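Local atomic coordinates of peptidase, zinc-dependent (PDB entry 3LMC), a protein that probably acts as a zinc-dependent metallopeptidase of the M54 family and also binds an iron ion at a second metal site. Residues A[58-63]-A[89-94]; A[63-68]-A[83-88]. All blocks are in the same frame, centred on the assembly; numbering follows the deposited sequence.

Contact 1. Residues A[58-63]-A[89-94]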
# COMPACT_ATOMS: atom_id res chain seq x y z
N LEU A 58 -8.90 2.10 8.96
CA LEU A 58 -9.15 2.56 10.33
C LEU A 58 -8.61 1.54 11.33
O LEU A 58 -7.99 1.89 12.34
CB LEU A 58 -10.66 2.77 10.56
CG LEU A 58 -11.33 3.82 9.66
CD1 LEU A 58 -12.82 3.96 9.97
CD2 LEU A 58 -10.63 5.16 9.84
N LYS A 59 -8.87 0.26 11.05
CA LYS A 59 -8.35 -0.82 11.86
C LYS A 59 -6.82 -0.83 11.87
O LYS A 59 -6.20 -1.16 12.89
CB LYS A 59 -8.88 -2.16 11.34
CG LYS A 59 -8.57 -3.32 12.22
CD LYS A 59 -9.01 -4.64 11.57
CE LYS A 59 -8.83 -5.82 12.52
NZ LYS A 59 -9.37 -7.07 11.93
N LEU A 60 -6.21 -0.47 10.74
CA LEU A 60 -4.76 -0.42 10.63
C LEU A 60 -4.17 0.69 11.51
O LEU A 60 -3.14 0.51 12.17
CB LEU A 60 -4.35 -0.18 9.17
CG LEU A 60 -3.20 -1.01 8.62
CD1 LEU A 60 -2.61 -0.32 7.39
CD2 LEU A 60 -2.14 -1.23 9.68
N ASP A 61 -4.81 1.85 11.51
CA ASP A 61 -4.39 2.91 12.42
C ASP A 61 -4.48 2.42 13.87
O ASP A 61 -3.54 2.57 14.65
CB ASP A 61 -5.24 4.16 12.23
CG ASP A 61 -5.05 5.16 13.35
OD1 ASP A 61 -3.95 5.76 13.46
OD2 ASP A 61 -5.99 5.34 14.14
N MSE A 62 -5.60 1.82 14.24
CA MSE A 62 -5.75 1.32 15.60
C MSE A 62 -4.66 0.31 15.97
O MSE A 62 -4.13 0.34 17.09
CB MSE A 62 -7.11 0.67 15.79
CG MSE A 62 -8.27 1.63 15.61
SE MSE A 62 -9.88 0.77 16.25
CE MSE A 62 -9.05 -0.26 17.72
N PHE A 63 -4.33 -0.57 15.04
CA PHE A 63 -3.28 -1.56 15.27
C PHE A 63 -1.92 -0.89 15.52
O PHE A 63 -1.19 -1.25 16.45
CB PHE A 63 -3.18 -2.52 14.07
CG PHE A 63 -2.14 -3.56 14.24
CD1 PHE A 63 -2.40 -4.69 15.01
CD2 PHE A 63 -0.89 -3.43 13.64
CE1 PHE A 63 -1.43 -5.68 15.18
CE2 PHE A 63 0.08 -4.41 13.80
CZ PHE A 63 -0.19 -5.54 14.58
N GLU A 89 4.84 7.24 11.37
CA GLU A 89 5.06 5.85 10.99
C GLU A 89 4.00 5.41 9.98
O GLU A 89 2.96 4.86 10.34
CB GLU A 89 5.06 4.96 12.23
CG GLU A 89 6.01 5.46 13.33
CD GLU A 89 7.46 5.58 12.86
OE1 GLU A 89 7.91 4.73 12.05
OE2 GLU A 89 8.16 6.52 13.30
N LYS A 90 4.27 5.70 8.72
CA LYS A 90 3.33 5.41 7.65
C LYS A 90 3.33 3.91 7.44
O LYS A 90 4.39 3.29 7.46
CB LYS A 90 3.77 6.10 6.36
CG LYS A 90 3.99 7.61 6.50
CD LYS A 90 2.81 8.31 7.13
CE LYS A 90 3.01 9.86 7.09
NZ LYS A 90 1.86 10.56 7.75
N ILE A 91 2.15 3.33 7.24
CA ILE A 91 2.07 1.91 6.94
C ILE A 91 1.37 1.63 5.62
O ILE A 91 0.30 2.17 5.35
CB ILE A 91 1.32 1.17 8.05
CG1 ILE A 91 2.10 1.29 9.36
CG2 ILE A 91 1.04 -0.29 7.65
CD1 ILE A 91 1.32 0.84 10.59
N LEU A 92 1.98 0.77 4.81
CA LEU A 92 1.32 0.20 3.63
C LEU A 92 1.05 -1.28 3.91
O LEU A 92 1.99 -2.07 4.07
CB LEU A 92 2.21 0.33 2.39
CG LEU A 92 1.72 -0.41 1.12
CD1 LEU A 92 0.32 0.05 0.73
CD2 LEU A 92 2.68 -0.27 -0.08
N LEU A 93 -0.23 -1.64 3.97
CA LEU A 93 -0.64 -3.03 4.16
C LEU A 93 -0.79 -3.70 2.78
O LEU A 93 -1.45 -3.17 1.88
CB LEU A 93 -1.98 -3.08 4.90
CG LEU A 93 -2.47 -4.29 5.71
CD1 LEU A 93 -3.96 -4.53 5.49
CD2 LEU A 93 -1.67 -5.53 5.45
N VAL A 94 -0.16 -4.86 2.61
CA VAL A 94 -0.32 -5.66 1.39
C VAL A 94 -1.17 -6.85 1.78
O VAL A 94 -0.74 -7.70 2.56
CB VAL A 94 1.04 -6.15 0.87
CG1 VAL A 94 0.85 -7.11 -0.31
CG2 VAL A 94 1.89 -4.96 0.46

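Contact 2. Residues A[63-68]-A[83-88]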
# COMPACT_ATOMS: atom_id res chain seq x y z
N PHE A 63 -4.33 -0.57 15.04
CA PHE A 63 -3.28 -1.56 15.27
C PHE A 63 -1.92 -0.89 15.52
O PHE A 63 -1.19 -1.25 16.45
CB PHE A 63 -3.18 -2.52 14.07
CG PHE A 63 -2.14 -3.56 14.24
CD1 PHE A 63 -2.40 -4.69 15.01
CD2 PHE A 63 -0.89 -3.43 13.64
CE1 PHE A 63 -1.43 -5.68 15.18
CE2 PHE A 63 0.08 -4.41 13.80
CZ PHE A 63 -0.19 -5.54 14.58
N ARG A 64 -1.57 0.08 14.68
CA ARG A 64 -0.32 0.80 14.87
C ARG A 64 -0.27 1.43 16.27
O ARG A 64 0.71 1.27 16.99
CB ARG A 64 -0.16 1.88 13.81
CG ARG A 64 1.09 2.75 13.98
CD ARG A 64 1.17 3.80 12.86
NE ARG A 64 -0.08 4.55 12.83
CZ ARG A 64 -0.62 5.07 11.74
NH1 ARG A 64 -0.00 4.96 10.57
NH2 ARG A 64 -1.78 5.71 11.83
N ARG A 65 -1.33 2.14 16.65
CA ARG A 65 -1.31 2.85 17.93
C ARG A 65 -1.16 1.88 19.10
O ARG A 65 -0.50 2.18 20.10
CB ARG A 65 -2.56 3.71 18.10
CG ARG A 65 -2.67 4.34 19.49
CD ARG A 65 -3.61 5.53 19.49
NE ARG A 65 -4.96 5.17 19.09
CZ ARG A 65 -5.44 5.27 17.85
NH1 ARG A 65 -4.67 5.72 16.87
NH2 ARG A 65 -6.70 4.92 17.60
N ARG A 66 -1.76 0.70 18.94
CA ARG A 66 -1.74 -0.34 19.97
C ARG A 66 -0.40 -1.09 19.97
O ARG A 66 -0.10 -1.82 20.92
CB ARG A 66 -2.92 -1.31 19.73
CG ARG A 66 -3.01 -2.51 20.66
CD ARG A 66 -4.26 -3.35 20.37
NE ARG A 66 -4.13 -4.16 19.15
CZ ARG A 66 -3.85 -5.46 19.14
NH1 ARG A 66 -3.69 -6.13 20.29
NH2 ARG A 66 -3.76 -6.11 17.98
N MSE A 67 0.43 -0.88 18.94
CA MSE A 67 1.66 -1.68 18.79
C MSE A 67 2.98 -0.88 18.73
O MSE A 67 3.70 -0.95 17.74
CB MSE A 67 1.56 -2.58 17.55
CG MSE A 67 0.49 -3.67 17.62
SE MSE A 67 0.77 -4.95 19.11
CE MSE A 67 2.18 -6.02 18.36
N PRO A 68 3.30 -0.14 19.81
CA PRO A 68 4.57 0.60 19.87
C PRO A 68 5.77 -0.32 19.70
O PRO A 68 6.75 0.04 19.04
CB PRO A 68 4.58 1.17 21.29
CG PRO A 68 3.17 1.19 21.72
CD PRO A 68 2.47 0.07 21.01
N LYS A 83 0.22 10.02 20.56
CA LYS A 83 -0.44 11.17 19.94
C LYS A 83 -0.14 11.30 18.46
O LYS A 83 -1.00 11.70 17.68
CB LYS A 83 -0.05 12.47 20.66
CG LYS A 83 -0.49 12.54 22.12
CD LYS A 83 -0.13 13.88 22.74
CE LYS A 83 -0.53 13.97 24.21
NZ LYS A 83 -1.96 14.35 24.42
N PHE A 84 1.07 10.96 18.05
CA PHE A 84 1.49 11.33 16.71
C PHE A 84 1.93 10.18 15.78
O PHE A 84 2.56 10.45 14.77
CB PHE A 84 2.60 12.38 16.77
CG PHE A 84 2.24 13.62 17.56
CD1 PHE A 84 1.21 14.45 17.14
CD2 PHE A 84 2.96 13.97 18.70
CE1 PHE A 84 0.89 15.60 17.86
CE2 PHE A 84 2.64 15.13 19.43
CZ PHE A 84 1.61 15.94 19.01
N ASN A 85 1.60 8.93 16.12
CA ASN A 85 2.05 7.79 15.32
C ASN A 85 1.65 7.89 13.84
O ASN A 85 2.40 7.46 12.96
CB ASN A 85 1.61 6.43 15.92
CG ASN A 85 0.09 6.29 16.04
OD1 ASN A 85 -0.59 5.94 15.07
ND2 ASN A 85 -0.45 6.58 17.22
N HIS A 86 0.47 8.44 13.56
CA HIS A 86 -0.02 8.57 12.19
C HIS A 86 0.77 9.59 11.35
O HIS A 86 0.72 9.55 10.12
CB HIS A 86 -1.51 8.93 12.18
CG HIS A 86 -1.82 10.23 12.85
ND1 HIS A 86 -1.74 10.41 14.22
CD2 HIS A 86 -2.19 11.43 12.34
CE1 HIS A 86 -2.07 11.65 14.52
NE2 HIS A 86 -2.33 12.30 13.40
N LEU A 87 1.48 10.52 12.00
CA LEU A 87 2.27 11.51 11.26
C LEU A 87 3.62 10.90 10.87
O LEU A 87 4.21 11.27 9.84
CB LEU A 87 2.55 12.79 12.09
CG LEU A 87 1.44 13.51 12.88
CD1 LEU A 87 1.98 14.81 13.52
CD2 LEU A 87 0.25 13.81 11.97
N HIS A 88 4.12 9.98 11.69
CA HIS A 88 5.52 9.57 11.59
C HIS A 88 5.74 8.17 11.05
O HIS A 88 6.74 7.92 10.37
CB HIS A 88 6.20 9.71 12.95
CG HIS A 88 6.32 11.13 13.41
ND1 HIS A 88 7.39 11.93 13.08
CD2 HIS A 88 5.49 11.90 14.15
CE1 HIS A 88 7.22 13.13 13.60
NE2 HIS A 88 6.08 13.14 14.26

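Contact 1. Residues A[58-63]-A[89-94]
With its CG2 anti to the backbone N (CG1 at chi1 -63°), Ile91 aims that methyl at Leu60, whose own side chain leaves helix 53-66 in the direction of strand 90-94. Both methyls of Leu60 are used. CD1 drops between two residues of the strand, 3.7 Å from Ile91 CG2 and 3.8 Å from Leu93 CB. Of the strand, CD2 meets the isoleucine alone, 3.9 Å from Ile91 CG2 and 4.1 Å from Ile91 CD1, so that Ile91 meets it with both of its methyl ends. Leu93, two residues on and therefore facing the same side of the strand, offers its CB, not the tip of its side chain. No hydrogen bond joins the two segments: this is purely apolar packing, one leucine of the helix set against two alternate residues of the strand, and all three side chains are buried. The backbones stay well apart, with Leu60 CA and Leu93 CA 8.1 Å from each other. Strand 90-94 is the central member of the five-stranded mixed sheet, between strands 3-7 and 117-120, and helix 53-66 lies against one face of it. Leu60 also reaches Val117 on the neighbouring strand, while Phe71 of helix 68-71 packs on Ile91 and Phe63.

Contact 2. Residues A[63-68]-A[83-88]
Two helices of the same chain, 53-66 and 78-88, are joined here through polar side chains near their C-terminal ends, with Arg64 and Asn85 meeting at the centre. Arg64 NE donates a hydrogen bond to Asn85 OD1 at 2.7 Å, with an N-H...O angle of 137°. The bond is bent: the oxygen lies 30° out of the guanidinium plane, and the two flat groups are inclined to each other. The arginine runs extended through CG and CD, then bends at chi3 (54°), which lays its guanidinium over the backbone of the other helix. One face thus receives Asn85 O and His86 CA, and NH2 comes to 3.3 Å from His86 CB. Arg65 touches the other end of the amide, its CB 3.7 Å from Asn85 ND2. That ND2 also donates to Tyr81 O one turn back, which fixes the rotation of the amide and leaves OD1 turned to Arg64. Arg64 NH2 and Arg65 NH1 form salt bridges to the two carboxylate oxygens of Asp61, one each; Arg64 also hydrogen-bonds Leu115 O through NH2 and Gly116 O through NH1. What results is a buried arginine at the heart of a polar helix-helix contact, where the C-terminal ends of 53-66 and 78-88 meet beside the residues that lead into strand 117-120 of the mixed sheet.

Contacts 1 and 2 follow one another along helix 53-66 and share Phe63, their centres about 9 Å apart. The partner segments are also consecutive, since helix 78-88 runs through Glu89 into strand 90-94. Arg64 of contact 2 bridges them directly: its NH1 is 3.0 Å from Glu89 O, probably a hydrogen bond, and its CB packs 3.7 Å from Ile91 CD1. Apolar packing on the sheet thus gives way to a polar network as the helix leaves the core, with contact 2 centred about 17 Å from the centre of the chain against 9 Å for contact 1. Both lie away from the zinc ion held by His149, His153 and His159 and from the iron bound by four cysteines.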